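Vitamin B12-binding protein (Vibrio cholerae O395, PDB 5YSC) binds vitamin B12 in the periplasm and probably delivers it to the membrane subunit BtuC of the BtuCDF ABC importer. Local coordinates at residues Q143-Q148 against R253-V258; Q153-F158 against T263-A268. All coordinates share one frame; numbering follows the deposited sequence.

Contact 1: Q143-Q148 against R253-V258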
loop_
_atom_site.group_PDB
_atom_site.type_symbol
_atom_site.label_atom_id
_atom_site.label_comp_id
_atom_site.label_asym_id
_atom_site.label_seq_id
_atom_site.Cartn_x
_atom_site.Cartn_y
_atom_site.Cartn_z
ATOM N N GLN A 143 -14.403 -3.725 9.810
ATOM C CA GLN A 143 -15.151 -4.705 10.589
ATOM C C GLN A 143 -16.124 -5.464 9.698
ATOM O O GLN A 143 -16.231 -6.695 9.773
ATOM C CB GLN A 143 -15.892 -3.993 11.715
ATOM C CG GLN A 143 -16.880 -4.842 12.494
ATOM C CD GLN A 143 -16.249 -6.040 13.160
ATOM O OE1 GLN A 143 -15.060 -6.040 13.501
ATOM N NE2 GLN A 143 -17.052 -7.081 13.358
ATOM N N ASP A 144 -16.838 -4.739 8.845
ATOM C CA ASP A 144 -17.766 -5.402 7.940
ATOM C C ASP A 144 -17.034 -6.398 7.057
ATOM O O ASP A 144 -17.496 -7.526 6.861
ATOM C CB ASP A 144 -18.495 -4.365 7.084
ATOM C CG ASP A 144 -19.438 -3.483 7.882
ATOM O OD1 ASP A 144 -19.850 -3.885 8.996
ATOM O OD2 ASP A 144 -19.750 -2.371 7.395
ATOM N N LEU A 145 -15.886 -5.995 6.503
ATOM C CA LEU A 145 -15.163 -6.893 5.616
ATOM C C LEU A 145 -14.644 -8.118 6.354
ATOM O O LEU A 145 -14.672 -9.228 5.812
ATOM C CB LEU A 145 -14.025 -6.149 4.941
ATOM C CG LEU A 145 -14.447 -5.093 3.936
ATOM C CD1 LEU A 145 -13.262 -4.172 3.611
ATOM C CD2 LEU A 145 -14.991 -5.764 2.666
ATOM N N ARG A 146 -14.126 -7.939 7.577
ATOM C CA ARG A 146 -13.634 -9.088 8.325
ATOM C C ARG A 146 -14.763 -10.092 8.535
ATOM O O ARG A 146 -14.592 -11.292 8.313
ATOM C CB ARG A 146 -13.029 -8.624 9.660
ATOM C CG ARG A 146 -11.691 -7.864 9.529
ATOM C CD ARG A 146 -11.147 -7.343 10.863
ATOM N NE ARG A 146 -9.711 -7.073 10.754
ATOM C CZ ARG A 146 -9.066 -6.099 11.385
ATOM N NH1 ARG A 146 -9.709 -5.308 12.228
ATOM N NH2 ARG A 146 -7.766 -5.946 11.182
ATOM N N THR A 147 -15.946 -9.601 8.901
ATOM C CA THR A 147 -17.095 -10.487 9.061
ATOM C C THR A 147 -17.432 -11.174 7.744
ATOM O O THR A 147 -17.580 -12.399 7.684
ATOM C CB THR A 147 -18.292 -9.685 9.574
ATOM O OG1 THR A 147 -17.978 -9.093 10.855
ATOM C CG2 THR A 147 -19.527 -10.585 9.692
ATOM N N GLN A 148 -17.515 -10.398 6.668
ATOM C CA GLN A 148 -18.034 -10.916 5.407
ATOM C C GLN A 148 -17.140 -11.990 4.809
ATOM O O GLN A 148 -17.637 -12.903 4.139
ATOM C CB GLN A 148 -18.212 -9.765 4.412
ATOM C CG GLN A 148 -18.705 -10.183 3.027
ATOM C CD GLN A 148 -18.937 -8.984 2.130
ATOM O OE1 GLN A 148 -18.961 -7.842 2.591
ATOM N NE2 GLN A 148 -19.099 -9.236 0.843
ATOM N N ARG A 253 -8.679 3.539 0.349
ATOM C CA ARG A 253 -8.970 2.704 -0.800
ATOM C C ARG A 253 -8.446 1.286 -0.631
ATOM O O ARG A 253 -8.837 0.392 -1.382
ATOM C CB ARG A 253 -8.450 3.385 -2.071
ATOM C CG ARG A 253 -9.018 4.747 -2.279
ATOM C CD ARG A 253 -8.813 5.240 -3.690
ATOM N NE ARG A 253 -7.413 5.525 -3.960
ATOM C CZ ARG A 253 -6.840 5.604 -5.153
ATOM N NH1 ARG A 253 -7.508 5.319 -6.265
ATOM N NH2 ARG A 253 -5.534 5.918 -5.232
ATOM N N THR A 254 -7.586 1.027 0.350
ATOM C CA THR A 254 -7.187 -0.351 0.589
ATOM C C THR A 254 -8.385 -1.224 0.922
ATOM O O THR A 254 -8.361 -2.406 0.633
ATOM C CB THR A 254 -6.128 -0.410 1.697
ATOM O OG1 THR A 254 -5.068 0.513 1.376
ATOM C CG2 THR A 254 -5.534 -1.815 1.864
ATOM N N LEU A 255 -9.473 -0.663 1.450
ATOM C CA LEU A 255 -10.623 -1.528 1.664
ATOM C C LEU A 255 -11.263 -1.982 0.349
ATOM O O LEU A 255 -11.836 -3.072 0.315
ATOM C CB LEU A 255 -11.623 -0.836 2.570
ATOM C CG LEU A 255 -11.007 -0.535 3.941
ATOM C CD1 LEU A 255 -12.097 0.063 4.847
ATOM C CD2 LEU A 255 -10.328 -1.722 4.610
ATOM N N ASP A 256 -11.100 -1.238 -0.762
ATOM C CA ASP A 256 -11.455 -1.805 -2.063
ATOM C C ASP A 256 -10.475 -2.898 -2.489
ATOM O O ASP A 256 -10.864 -3.885 -3.110
ATOM C CB ASP A 256 -11.517 -0.721 -3.151
ATOM C CG ASP A 256 -12.788 0.143 -3.059
ATOM O OD1 ASP A 256 -13.835 -0.362 -2.596
ATOM O OD2 ASP A 256 -12.750 1.319 -3.403
ATOM N N ALA A 257 -9.194 -2.769 -2.156
ATOM C CA ALA A 257 -8.302 -3.889 -2.391
ATOM C C ALA A 257 -8.691 -5.108 -1.562
ATOM O O ALA A 257 -8.561 -6.236 -2.036
ATOM C CB ALA A 257 -6.859 -3.515 -2.072
ATOM N N VAL A 258 -9.072 -4.907 -0.294
ATOM C CA VAL A 258 -9.574 -6.017 0.510
ATOM C C VAL A 258 -10.727 -6.700 -0.199
ATOM O O VAL A 258 -10.744 -7.920 -0.359
ATOM C CB VAL A 258 -9.964 -5.546 1.912
ATOM C CG1 VAL A 258 -10.739 -6.629 2.640
ATOM C CG2 VAL A 258 -8.691 -5.188 2.699
#
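The long helix 128-148, which bridges the two lobes of this class III periplasmic binding protein, sets Leu145 of its last turns against Leu255 and Val258 at the N-terminal end of helix 254-267. One branch of the leucine does most of the touching. Leu145 CD1 approaches Val258 CG1 to 3.7 Å and fits between that methyl and Leu255, whose CB is 3.9 Å from CD1. The backbone also takes part: Leu255 O lies 3.8 Å from Leu145 CD1, a van der Waals contact. Val258 turns CG1 anti to its backbone N (chi1 169°), which brings this methyl round to the leucine, where it also meets Leu145 CB at 4.0 Å.

Leucine suits the spot because its branched end reaches from one helix to the other, where CD1 can touch two residues at once, while the short, beta-branched valine lets the opposite backbone come close. All three residues are buried and apolar. Val258 also packs against Val178 of helix 176-181 and against Leu111. Earlier on helix 128-148, Arg141 forms a salt bridge with Asp256 and Phe138 packs against Leu255, beside the apolar patch. Apolar contact with a charged pair beside it thus joins the interlobe helix, characteristic of BtuF-type binding proteins, to the last helix of the chain.

Contact 2: Q153-F158 against T263-A268; sequences QPIRYF and TYLKIA
Ile155, on the strand that runs to residue 159, faces Leu265 in the last turns of helix 254-267, their CA atoms 6.8 Å apart, the closest pair of CA atoms between the two segments. The side chains of Ile155, Leu265 and Ala268 all start out toward the opposite segment; they meet through apolar carbons alone, and the isoleucine also touches two main-chain oxygens by van der Waals contact.

The isoleucine uses two levels of its side chain. At the base, Ile155 CB meets Leu265 CG at 4.1 Å, so two branch points abut. Farther out, CG1 is anti to the carbonyl carbon (chi1 -57°) and carries CD1 along the helix toward its end, where Ile155 CD1 comes to 4.1 Å from Ala268 CB. The same methyl lies 3.9 Å from Ala268 O, and Ile155 CG1 is 4.0 Å from Leu265 O. Leu265 and Ala268 are three residues apart and present one side of the final turns to it. Beta-branched isoleucine is at home in a strand, leucine, long and branched at CG, reaches from the helix to the sheet, and the small alanine lets the methyl end of Ile155 come close to the helix backbone. Arg156, the next residue along, points away from the helix, and its guanidinium NH2 is bonded to Lys206 O.

In the sheet, strand 155-159 runs between the parallel strands 184-186 and 210-213. Ile155 and Ala268 both touch Val210, and Leu265 rests on Phe212, so the helix spans two neighbouring strands on this face. Tyr264 continues the layer toward strand 239-241 by stacking with Trp240, while Tyr157 stacks with Phe179 of helix 176-181.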
loop_
_atom_site.group_PDB
_atom_site.type_symbol
_atom_site.label_atom_id
_atom_site.label_comp_id
_atom_site.label_asym_id
_atom_site.label_seq_id
_atom_site.Cartn_x
_atom_site.Cartn_y
_atom_site.Cartn_z
ATOM N N GLN A 153 -11.334 -19.929 3.096
ATOM C CA GLN A 153 -10.377 -20.912 3.560
ATOM C C GLN A 153 -8.993 -20.527 3.090
ATOM O O GLN A 153 -8.848 -19.773 2.127
ATOM C CB GLN A 153 -10.710 -22.309 3.021
ATOM C CG GLN A 153 -12.054 -22.866 3.467
ATOM C CD GLN A 153 -11.907 -23.874 4.587
ATOM O OE1 GLN A 153 -11.211 -24.884 4.445
ATOM N NE2 GLN A 153 -12.550 -23.600 5.716
ATOM N N PRO A 154 -7.952 -21.063 3.723
ATOM C CA PRO A 154 -6.581 -20.703 3.341
ATOM C C PRO A 154 -6.277 -21.050 1.899
ATOM O O PRO A 154 -6.466 -22.183 1.453
ATOM C CB PRO A 154 -5.718 -21.531 4.296
ATOM C CG PRO A 154 -6.603 -21.778 5.460
ATOM C CD PRO A 154 -7.964 -21.954 4.899
ATOM N N ILE A 155 -5.784 -20.054 1.176
ATOM C CA ILE A 155 -5.368 -20.235 -0.198
ATOM C C ILE A 155 -3.941 -19.748 -0.359
ATOM O O ILE A 155 -3.601 -18.672 0.103
ATOM C CB ILE A 155 -6.255 -19.440 -1.165
ATOM C CG1 ILE A 155 -7.720 -19.841 -1.009
ATOM C CG2 ILE A 155 -5.790 -19.646 -2.586
ATOM C CD1 ILE A 155 -8.073 -21.094 -1.738
ATOM N N ARG A 156 -3.115 -20.550 -1.020
ATOM C CA ARG A 156 -1.721 -20.198 -1.276
ATOM C C ARG A 156 -1.626 -19.340 -2.534
ATOM O O ARG A 156 -1.925 -19.808 -3.629
ATOM C CB ARG A 156 -0.869 -21.464 -1.412
ATOM C CG ARG A 156 -0.968 -22.355 -0.183
ATOM C CD ARG A 156 -0.314 -23.731 -0.396
ATOM N NE ARG A 156 1.091 -23.565 -0.744
ATOM C CZ ARG A 156 1.637 -23.845 -1.921
ATOM N NH1 ARG A 156 0.916 -24.381 -2.900
ATOM N NH2 ARG A 156 2.939 -23.615 -2.097
ATOM N N TYR A 157 -1.156 -18.106 -2.384
ATOM C CA TYR A 157 -1.071 -17.180 -3.501
ATOM C C TYR A 157 0.371 -16.726 -3.748
ATOM O O TYR A 157 1.240 -16.743 -2.871
ATOM C CB TYR A 157 -1.986 -15.945 -3.274
ATOM C CG TYR A 157 -1.449 -15.000 -2.244
ATOM C CD1 TYR A 157 -1.750 -15.167 -0.897
ATOM C CD2 TYR A 157 -0.589 -13.958 -2.614
ATOM C CE1 TYR A 157 -1.227 -14.315 0.063
ATOM C CE2 TYR A 157 -0.049 -13.121 -1.669
ATOM C CZ TYR A 157 -0.393 -13.304 -0.324
ATOM O OH TYR A 157 0.131 -12.506 0.659
ATOM N N PHE A 158 0.595 -16.321 -4.989
ATOM C CA PHE A 158 1.758 -15.576 -5.420
ATOM C C PHE A 158 1.293 -14.195 -5.860
ATOM O O PHE A 158 0.376 -14.105 -6.679
ATOM C CB PHE A 158 2.407 -16.333 -6.568
ATOM C CG PHE A 158 3.510 -15.592 -7.240
ATOM C CD1 PHE A 158 4.533 -15.018 -6.499
ATOM C CD2 PHE A 158 3.540 -15.473 -8.622
ATOM C CE1 PHE A 158 5.569 -14.350 -7.127
ATOM C CE2 PHE A 158 4.548 -14.782 -9.244
ATOM C CZ PHE A 158 5.565 -14.211 -8.490
ATOM N N THR A 263 -12.638 -11.268 -2.720
ATOM C CA THR A 263 -13.551 -11.855 -3.700
ATOM C C THR A 263 -12.840 -12.896 -4.559
ATOM O O THR A 263 -13.365 -13.985 -4.791
ATOM C CB THR A 263 -14.168 -10.761 -4.573
ATOM O OG1 THR A 263 -15.016 -9.928 -3.776
ATOM C CG2 THR A 263 -14.979 -11.393 -5.765
ATOM N N TYR A 264 -11.628 -12.586 -5.028
ATOM C CA TYR A 264 -10.858 -13.536 -5.823
ATOM C C TYR A 264 -10.456 -14.777 -5.027
ATOM O O TYR A 264 -10.518 -15.899 -5.547
ATOM C CB TYR A 264 -9.610 -12.858 -6.387
ATOM C CG TYR A 264 -9.843 -12.070 -7.668
ATOM C CD1 TYR A 264 -10.517 -12.650 -8.745
ATOM C CD2 TYR A 264 -9.355 -10.767 -7.832
ATOM C CE1 TYR A 264 -10.732 -11.966 -9.923
ATOM C CE2 TYR A 264 -9.575 -10.074 -9.024
ATOM C CZ TYR A 264 -10.257 -10.682 -10.060
ATOM O OH TYR A 264 -10.498 -10.025 -11.236
ATOM N N LEU A 265 -9.959 -14.608 -3.794
ATOM C CA LEU A 265 -9.657 -15.781 -2.982
ATOM C C LEU A 265 -10.901 -16.584 -2.661
ATOM O O LEU A 265 -10.803 -17.805 -2.487
ATOM C CB LEU A 265 -8.929 -15.354 -1.712
ATOM C CG LEU A 265 -7.407 -15.503 -1.737
ATOM C CD1 LEU A 265 -6.768 -15.463 -3.112
ATOM C CD2 LEU A 265 -6.726 -14.506 -0.782
ATOM N N LYS A 266 -12.074 -15.939 -2.600
ATOM C CA LYS A 266 -13.321 -16.702 -2.471
ATOM C C LYS A 266 -13.584 -17.552 -3.701
ATOM O O LYS A 266 -13.887 -18.747 -3.588
ATOM C CB LYS A 266 -14.490 -15.765 -2.227
ATOM C CG LYS A 266 -15.757 -16.470 -1.874
ATOM C CD LYS A 266 -16.842 -15.474 -1.711
ATOM C CE LYS A 266 -18.080 -16.107 -1.211
ATOM N NZ LYS A 266 -19.222 -15.142 -1.262
ATOM N N ILE A 267 -13.489 -16.951 -4.892
ATOM C CA ILE A 267 -13.630 -17.710 -6.137
ATOM C C ILE A 267 -12.701 -18.911 -6.150
ATOM O O ILE A 267 -13.070 -20.001 -6.609
ATOM C CB ILE A 267 -13.404 -16.788 -7.346
ATOM C CG1 ILE A 267 -14.513 -15.734 -7.387
ATOM C CG2 ILE A 267 -13.391 -17.563 -8.630
ATOM C CD1 ILE A 267 -14.301 -14.619 -8.386
ATOM N N ALA A 268 -11.465 -18.728 -5.662
ATOM C CA ALA A 268 -10.423 -19.751 -5.716
ATOM C C ALA A 268 -10.752 -20.989 -4.903
ATOM O O ALA A 268 -10.018 -21.987 -4.974
ATOM C CB ALA A 268 -9.097 -19.141 -5.231
#

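Both contacts use helix 254-267: contact 1 takes its beginning and contact 2 its end, with centres 15 Å apart and nearest atoms about 5 Å apart, without touching. Strand 155-159 follows the interlobe helix 128-148 after a short connection, with no other helix or strand between, so two successive elements are packed against the same final helix; each segment pair is 105 residues apart at its closest ends. The helix thereby ties the interlobe connection to the parallel sheet of the second lobe. The centre of contact 1 lies about 14 Å from the centre of the chain and that of contact 2 about 19 Å; both lie away from the cyanocobalamin pocket, within the frame of the fold.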